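PDB 3FZ0: nucleoside hydrolase, putative from Trypanosoma brucei, which belongs to the nucleoside hydrolase family, whose fold is built on a mixed central beta-sheet flanked by helices, and carries a bound calcium ion. Local coordinates for residues K248-Q251 with R252-A255; I21-M24 with L25-Q29; V237-N240 with K241-F245. The protein carries 2 engineered substitutions. One frame throughout, in Å; residues are numbered along the deposited sequence.

Contact 1: residues K248-Q251 with R252-A255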
loop_
_atom_site.group_PDB
_atom_site.type_symbol
_atom_site.label_atom_id
_atom_site.label_comp_id
_atom_site.label_asym_id
_atom_site.label_seq_id
_atom_site.Cartn_x
_atom_site.Cartn_y
_atom_site.Cartn_z
ATOM N N LYS B 248 -1.562 -31.698 -30.190
ATOM C CA LYS B 248 -2.458 -32.054 -29.095
ATOM C C LYS B 248 -2.343 -31.082 -27.918
ATOM O O LYS B 248 -3.339 -30.739 -27.279
ATOM C CB LYS B 248 -2.184 -33.485 -28.627
ATOM C CG LYS B 248 -2.769 -34.595 -29.509
ATOM C CD LYS B 248 -2.283 -35.923 -28.963
ATOM C CE LYS B 248 -2.618 -37.073 -29.840
ATOM N NZ LYS B 248 -2.085 -38.298 -29.205
ATOM N N LEU B 249 -1.115 -30.648 -27.640
ATOM C CA LEU B 249 -0.832 -29.711 -26.554
ATOM C C LEU B 249 -1.508 -28.354 -26.720
ATOM O O LEU B 249 -1.951 -27.770 -25.743
ATOM C CB LEU B 249 0.662 -29.503 -26.470
ATOM C CG LEU B 249 1.201 -28.632 -25.372
ATOM C CD1 LEU B 249 1.049 -29.288 -23.984
ATOM C CD2 LEU B 249 2.644 -28.357 -25.716
ATOM N N PHE B 250 -1.607 -27.885 -27.966
ATOM C CA PHE B 250 -2.094 -26.539 -28.287
ATOM C C PHE B 250 -3.558 -26.526 -28.737
ATOM O O PHE B 250 -4.089 -25.472 -29.065
ATOM C CB PHE B 250 -1.203 -25.891 -29.377
ATOM C CG PHE B 250 -0.064 -25.071 -28.835
ATOM C CD1 PHE B 250 0.861 -25.625 -27.964
ATOM C CD2 PHE B 250 0.063 -23.725 -29.198
ATOM C CE1 PHE B 250 1.902 -24.870 -27.454
ATOM C CE2 PHE B 250 1.095 -22.934 -28.682
ATOM C CZ PHE B 250 2.036 -23.520 -27.804
ATOM N N GLN B 251 -4.207 -27.688 -28.761
ATOM C CA GLN B 251 -5.556 -27.790 -29.364
ATOM C C GLN B 251 -6.608 -26.899 -28.692
ATOM O O GLN B 251 -7.451 -26.309 -29.374
ATOM C CB GLN B 251 -6.046 -29.248 -29.498
ATOM C CG GLN B 251 -6.349 -29.992 -28.186
ATOM C CD GLN B 251 -6.700 -31.466 -28.397
ATOM O OE1 GLN B 251 -5.989 -32.366 -27.951
ATOM N NE2 GLN B 251 -7.801 -31.713 -29.090
ATOM N N ARG B 252 -6.539 -26.772 -27.365
ATOM C CA ARG B 252 -7.491 -25.926 -26.632
ATOM C C ARG B 252 -7.164 -24.459 -26.872
ATOM O O ARG B 252 -8.021 -23.710 -27.321
ATOM C CB ARG B 252 -7.507 -26.262 -25.126
ATOM C CG ARG B 252 -7.628 -27.755 -24.817
ATOM C CD ARG B 252 -8.911 -28.359 -25.423
ATOM N NE ARG B 252 -8.810 -29.809 -25.470
ATOM C CZ ARG B 252 -9.830 -30.643 -25.663
ATOM N NH1 ARG B 252 -11.060 -30.175 -25.813
ATOM N NH2 ARG B 252 -9.622 -31.955 -25.695
ATOM N N LEU B 253 -5.916 -24.068 -26.596
ATOM C CA LEU B 253 -5.435 -22.727 -26.902
ATOM C C LEU B 253 -5.865 -22.325 -28.307
ATOM O O LEU B 253 -6.431 -21.241 -28.499
ATOM C CB LEU B 253 -3.911 -22.631 -26.802
ATOM C CG LEU B 253 -3.406 -21.195 -26.986
ATOM C CD1 LEU B 253 -3.896 -20.345 -25.825
ATOM C CD2 LEU B 253 -1.883 -21.080 -27.083
ATOM N N GLU B 254 -5.611 -23.200 -29.283
ATOM C CA GLU B 254 -6.020 -22.941 -30.664
ATOM C C GLU B 254 -7.543 -22.665 -30.790
ATOM O O GLU B 254 -7.950 -21.702 -31.444
ATOM C CB GLU B 254 -5.569 -24.068 -31.604
ATOM C CG GLU B 254 -5.638 -23.691 -33.081
ATOM C CD GLU B 254 -5.439 -24.876 -34.027
ATOM O OE1 GLU B 254 -5.227 -24.641 -35.236
ATOM O OE2 GLU B 254 -5.509 -26.039 -33.576
ATOM N N ALA B 255 -8.379 -23.479 -30.150
ATOM C CA ALA B 255 -9.837 -23.267 -30.243
ATOM C C ALA B 255 -10.283 -22.002 -29.519
ATOM O O ALA B 255 -11.237 -21.367 -29.907
ATOM C CB ALA B 255 -10.610 -24.484 -29.729
HETATM O O HOH W 1 -4.529 -26.676 -25.556
#

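Contact 2: residues I21-M24 with L25-Q29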
loop_
_atom_site.group_PDB
_atom_site.type_symbol
_atom_site.label_atom_id
_atom_site.label_comp_id
_atom_site.label_asym_id
_atom_site.label_seq_id
_atom_site.Cartn_x
_atom_site.Cartn_y
_atom_site.Cartn_z
ATOM N N ILE B 21 6.764 -26.146 -24.823
ATOM C CA ILE B 21 7.513 -25.708 -26.014
ATOM C C ILE B 21 8.910 -25.191 -25.598
ATOM O O ILE B 21 9.911 -25.486 -26.256
ATOM C CB ILE B 21 6.769 -24.574 -26.816
ATOM C CG1 ILE B 21 5.399 -25.061 -27.311
ATOM C CG2 ILE B 21 7.661 -24.033 -27.994
ATOM C CD1 ILE B 21 5.440 -26.261 -28.250
ATOM N N ALA B 22 8.969 -24.422 -24.513
ATOM C CA ALA B 22 10.267 -23.914 -24.018
ATOM C C ALA B 22 11.250 -25.040 -23.625
ATOM O O ALA B 22 12.452 -24.990 -23.957
ATOM C CB ALA B 22 10.064 -22.953 -22.847
ATOM N N ILE B 23 10.738 -26.048 -22.910
ATOM C CA ILE B 23 11.582 -27.170 -22.485
ATOM C C ILE B 23 12.005 -27.982 -23.716
ATOM O O ILE B 23 13.147 -28.426 -23.800
ATOM C CB ILE B 23 10.888 -28.041 -21.385
ATOM C CG1 ILE B 23 10.662 -27.191 -20.119
ATOM C CG2 ILE B 23 11.713 -29.265 -21.063
ATOM C CD1 ILE B 23 9.571 -27.680 -19.174
ATOM N N MET B 24 11.094 -28.130 -24.669
ATOM C CA MET B 24 11.388 -28.761 -25.940
ATOM C C MET B 24 12.510 -28.032 -26.662
ATOM O O MET B 24 13.404 -28.656 -27.246
ATOM C CB MET B 24 10.133 -28.864 -26.819
ATOM C CG MET B 24 9.047 -29.840 -26.295
ATOM S SD MET B 24 7.555 -29.909 -27.344
ATOM C CE MET B 24 7.923 -31.284 -28.403
ATOM N N LEU B 25 12.496 -26.713 -26.577
ATOM C CA LEU B 25 13.494 -25.909 -27.256
ATOM C C LEU B 25 14.858 -26.124 -26.590
ATOM O O LEU B 25 15.861 -26.433 -27.279
ATOM C CB LEU B 25 13.082 -24.440 -27.265
ATOM C CG LEU B 25 13.701 -23.426 -28.230
ATOM C CD1 LEU B 25 12.907 -22.126 -28.160
ATOM C CD2 LEU B 25 15.116 -23.142 -27.926
ATOM N N ALA B 26 14.904 -25.987 -25.265
ATOM C CA ALA B 26 16.127 -26.325 -24.497
ATOM C C ALA B 26 16.676 -27.723 -24.803
ATOM O O ALA B 26 17.882 -27.884 -24.924
ATOM C CB ALA B 26 15.870 -26.197 -23.021
ATOM N N MET B 27 15.786 -28.711 -24.950
ATOM C CA MET B 27 16.217 -30.087 -25.122
ATOM C C MET B 27 16.640 -30.475 -26.515
ATOM O O MET B 27 17.080 -31.599 -26.694
ATOM C CB MET B 27 15.135 -31.048 -24.648
ATOM C CG MET B 27 15.111 -31.219 -23.152
ATOM S SD MET B 27 13.796 -32.326 -22.692
ATOM C CE MET B 27 12.498 -31.694 -23.728
ATOM N N THR B 28 16.485 -29.588 -27.496
ATOM C CA THR B 28 16.738 -29.939 -28.906
ATOM C C THR B 28 17.790 -29.007 -29.493
ATOM O O THR B 28 17.961 -28.905 -30.676
ATOM C CB THR B 28 15.462 -29.854 -29.774
ATOM O OG1 THR B 28 14.879 -28.528 -29.693
ATOM C CG2 THR B 28 14.467 -30.922 -29.357
ATOM N N GLN B 29 18.487 -28.296 -28.638
ATOM C CA GLN B 29 19.460 -27.331 -29.071
ATOM C C GLN B 29 20.841 -27.945 -28.798
ATOM O O GLN B 29 21.028 -28.650 -27.804
ATOM C CB GLN B 29 19.209 -26.046 -28.282
ATOM C CG GLN B 29 19.716 -24.773 -28.918
ATOM C CD GLN B 29 18.989 -24.339 -30.186
ATOM O OE1 GLN B 29 17.906 -24.817 -30.522
ATOM N NE2 GLN B 29 19.598 -23.395 -30.887
#

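Contact 3: residues V237-N240 with K241-F245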
loop_
_atom_site.group_PDB
_atom_site.type_symbol
_atom_site.label_atom_id
_atom_site.label_comp_id
_atom_site.label_asym_id
_atom_site.label_seq_id
_atom_site.Cartn_x
_atom_site.Cartn_y
_atom_site.Cartn_z
ATOM N N VAL B 237 -0.634 -34.747 -42.377
ATOM C CA VAL B 237 -0.425 -35.921 -43.220
ATOM C C VAL B 237 0.632 -36.925 -42.704
ATOM O O VAL B 237 0.326 -38.133 -42.574
ATOM C CB VAL B 237 -0.329 -35.585 -44.762
ATOM C CG1 VAL B 237 -0.240 -36.863 -45.601
ATOM C CG2 VAL B 237 -1.558 -34.802 -45.211
ATOM N N ASN B 238 1.841 -36.468 -42.386
ATOM C CA ASN B 238 2.857 -37.438 -41.919
ATOM C C ASN B 238 3.646 -36.878 -40.719
ATOM O O ASN B 238 4.875 -36.667 -40.763
ATOM C CB ASN B 238 3.716 -37.946 -43.114
ATOM C CG ASN B 238 4.855 -38.926 -42.711
ATOM O OD1 ASN B 238 4.812 -39.626 -41.672
ATOM N ND2 ASN B 238 5.877 -38.979 -43.559
ATOM N N GLN B 239 2.893 -36.636 -39.647
ATOM C CA GLN B 239 3.421 -36.106 -38.429
ATOM C C GLN B 239 4.406 -37.008 -37.744
ATOM O O GLN B 239 4.146 -38.203 -37.562
ATOM C CB GLN B 239 2.301 -35.824 -37.466
ATOM C CG GLN B 239 1.506 -34.626 -37.840
ATOM C CD GLN B 239 0.433 -34.355 -36.848
ATOM O OE1 GLN B 239 -0.290 -35.261 -36.453
ATOM N NE2 GLN B 239 0.320 -33.100 -36.420
ATOM N N ASN B 240 5.535 -36.427 -37.335
ATOM C CA ASN B 240 6.402 -37.105 -36.398
ATOM C C ASN B 240 5.790 -36.988 -34.971
ATOM O O ASN B 240 4.771 -36.315 -34.788
ATOM C CB ASN B 240 7.869 -36.629 -36.516
ATOM C CG ASN B 240 8.093 -35.198 -36.033
ATOM O OD1 ASN B 240 7.485 -34.757 -35.046
ATOM N ND2 ASN B 240 9.025 -34.483 -36.687
ATOM N N LYS B 241 6.404 -37.641 -33.976
ATOM C CA LYS B 241 5.802 -37.740 -32.661
ATOM C C LYS B 241 5.885 -36.394 -31.953
ATOM O O LYS B 241 5.081 -36.140 -31.046
ATOM C CB LYS B 241 6.405 -38.894 -31.839
ATOM C CG LYS B 241 7.905 -38.810 -31.678
ATOM C CD LYS B 241 8.488 -40.009 -30.979
ATOM C CE LYS B 241 9.535 -39.603 -29.951
ATOM N NZ LYS B 241 10.097 -40.809 -29.291
ATOM N N TRP B 242 6.852 -35.552 -32.366
ATOM C CA TRP B 242 6.975 -34.159 -31.888
ATOM C C TRP B 242 5.830 -33.277 -32.407
ATOM O O TRP B 242 5.225 -32.538 -31.662
ATOM C CB TRP B 242 8.325 -33.492 -32.278
ATOM C CG TRP B 242 9.617 -34.310 -32.183
ATOM C CD1 TRP B 242 10.543 -34.456 -33.172
ATOM C CD2 TRP B 242 10.133 -35.046 -31.052
ATOM N NE1 TRP B 242 11.585 -35.238 -32.746
ATOM C CE2 TRP B 242 11.365 -35.614 -31.451
ATOM C CE3 TRP B 242 9.665 -35.296 -29.754
ATOM C CZ2 TRP B 242 12.153 -36.414 -30.600
ATOM C CZ3 TRP B 242 10.440 -36.106 -28.906
ATOM C CH2 TRP B 242 11.676 -36.661 -29.350
ATOM N N GLN B 243 5.536 -33.333 -33.691
ATOM C CA GLN B 243 4.435 -32.533 -34.238
ATOM C C GLN B 243 3.086 -32.979 -33.684
ATOM O O GLN B 243 2.269 -32.150 -33.301
ATOM C CB GLN B 243 4.438 -32.574 -35.758
ATOM C CG GLN B 243 5.746 -32.109 -36.398
ATOM C CD GLN B 243 5.811 -32.505 -37.858
ATOM O OE1 GLN B 243 5.622 -33.669 -38.170
ATOM N NE2 GLN B 243 6.044 -31.549 -38.754
ATOM N N GLU B 244 2.878 -34.289 -33.606
ATOM C CA GLU B 244 1.622 -34.835 -33.061
ATOM C C GLU B 244 1.363 -34.316 -31.639
ATOM O O GLU B 244 0.273 -33.822 -31.333
ATOM C CB GLU B 244 1.624 -36.360 -33.079
ATOM C CG GLU B 244 0.473 -36.954 -32.301
ATOM C CD GLU B 244 0.436 -38.451 -32.379
ATOM O OE1 GLU B 244 -0.248 -39.036 -31.518
ATOM O OE2 GLU B 244 1.073 -39.049 -33.290
ATOM N N PHE B 245 2.397 -34.399 -30.811
ATOM C CA PHE B 245 2.343 -33.926 -29.444
ATOM C C PHE B 245 2.052 -32.421 -29.373
ATOM O O PHE B 245 1.207 -32.008 -28.590
ATOM C CB PHE B 245 3.645 -34.301 -28.699
ATOM C CG PHE B 245 3.713 -33.800 -27.273
ATOM C CD1 PHE B 245 3.311 -34.604 -26.222
ATOM C CD2 PHE B 245 4.220 -32.537 -26.983
ATOM C CE1 PHE B 245 3.398 -34.150 -24.895
ATOM C CE2 PHE B 245 4.309 -32.072 -25.658
ATOM C CZ PHE B 245 3.905 -32.869 -24.624
#

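Contact 1: residues K248-Q251 with R252-A255
Phe-250 and Leu-253 form the tight, buried side of this local contact, where helix 241-249 gives way to helix 251-257. Their side chains run alongside each other in the same direction, and the Leu-253 methyl CD2 reaches the Phe-250 ring obliquely, 3.9 Å from CE2. Leu-253 brings this branch to the ring by setting CG trans to its own backbone nitrogen (chi1 -174°). Glu-254 N donates to Phe-250 O at 2.7 Å, a nearly straight bond that meets the carbonyl almost head-on. One residue further, Ala-255 N bonds to Gln-251 O at 3.1 Å, with the donor tilted out of the carbonyl plane by 34°. A water links the two helices, donating to Leu-249 O at 2.8 Å and accepting from Arg-252 N at 2.7 Å.

The outward side is looser and polar. Gln-251 and Arg-252 also extend side by side, and the nearest approach of their side chains is 3.7 Å, between Gln-251 CG and Arg-252 NE. The amide and guanidinium planes are only 24° apart, and the two groups are in van der Waals contact. The guanidinium spends its NE proton on Gly-92 O, which helps fix its direction. The extended chain of Glu-254 takes its carboxylate to salt bridges with Arg-227 and Arg-258, while Ala-255 is exposed.

On the buried side, Phe-86 meets the Phe-250 ring edge-to-face and also touches Leu-253, which packs on Trp-83 as well. Gln-251 and Arg-252 are more exposed than this pair, which faces inward: strand 278-279 contributes Cys-279 to both Phe-250 and Leu-253, and helix 17-27 places Ile-21 against Phe-250.

Contact 2: residues I21-M24 with L25-Q29
Leu-25, Ala-26 and Met-27 donate their backbone N-H groups to the carbonyls of Ile-21, Ala-22 and Ile-23, successive alpha-helical bonds of which the middle one, Ala-26 N to Ala-22 O at 3.0 Å, is nearly straight (176°). Next in this series, the Met-24 carbonyl is held by a side chain: Thr-28 OG1 donates to Met-24 O at 2.9 Å. The Thr-28 hydroxyl sits between its own backbone N and C (chi1 57°), which turns it back over the last turn, and its methyl CG2 also lies 3.3 Å from Met-24 O. Thr-28 N meanwhile bonds to Leu-25 O at 3.2 Å, an i to i-3 bond.

This helix, 17-27, is the crossover of a beta-alpha-beta unit between the parallel strands 6-13 and 32-39 of the central sheet, and nearly all of its contact residues are buried.

Along one flank Ile-23 and Met-27 lie side by side. Met-27 bends at its thioether (chi3 -44°) and so lays its terminal methyl back along the helix, CE reaching Ile-23 CG2 at 3.7 Å and resting 3.3 Å from Ile-23 O. Ile-23 packs on Ile-53 of helix 46-60, while Met-24 reaches Leu-56 and Tyr-60 of the same helix and Ile-355 of helix 345-356. Ala-22 and Ala-26 both touch Val-287 of helix 282-291, and Ala-22 also touches Leu-134 and Asp-283, two residues of the calcium site.

Contact 3: residues V237-N240 with K241-F245
Gln-243 N donates to Asn-240 OD1 at 2.8 Å, the shortest polar bond at the start of helix 241-249; Trp-242 N lies 2.9 Å from Asn-240 OD1 as well. The bond from Gln-243 is fairly straight (160°), with its donor tilted from the plane of the carboxamide. Asn-240 reaches this place because its CG stands between the backbone N and the carbonyl carbon (chi1 69°), folding the amide over the first turn instead of away from it.

The reciprocal bond comes from Gln-243. Its side chain, extended beyond CG, returns to the backbone of the capping residue, where Asn-240 N donates to Gln-243 OE1 at 2.9 Å in the plane of that carbonyl. The two side chains pass each other at about a right angle. Glu-244 N then bonds to Asn-240 O at 3.0 Å, the first regular helical bond.

Asn-240 OD1 also lies 3.2 Å from Trp-242 CB, and the amide is turned steeply, by 74°, against the indole. One indole face carries Lys-241 CE, 3.6 Å above the plane and displaced toward the rim; Tyr-60 stacks on the same ring system. The Gln-239 side chain crosses Glu-244 at about a right angle, while its NE2 bonds to Val-225 O.

Other polar ends tie the cap to its surroundings: Asn-240 ND2 donates to Val-356 O, Trp-242 NE1 to Tyr-358 O, and Gln-243 NE2 to Leu-224 O. The mutual bonds of Asn-240 and Gln-243 make a capping box, with Asn-240 as the N-cap that satisfies an amide left without a helical acceptor.

Overall arrangement
Contacts 3 and 1 lie in series on the same run of chain, one opening helix 241-249 and the other spanning its far end and the start of helix 251-257, with centres about 15 Å apart. Contact 2, on helix 17-27, packs against both. Ile-21 CG1 meets Phe-250 CE1 of contact 1 at 3.5 Å, and Met-24 CE approaches Phe-245 CD2 of contact 3 at 4.2 Å, so helix 17-27 receives aromatic rings from both. The calcium ion, bound by Asp-14, Asp-19, Leu-134 and Asp-283, is about 8 Å from the side chain of Ala-22 in contact 2 and about 11 Å from that of Phe-250 in contact 1.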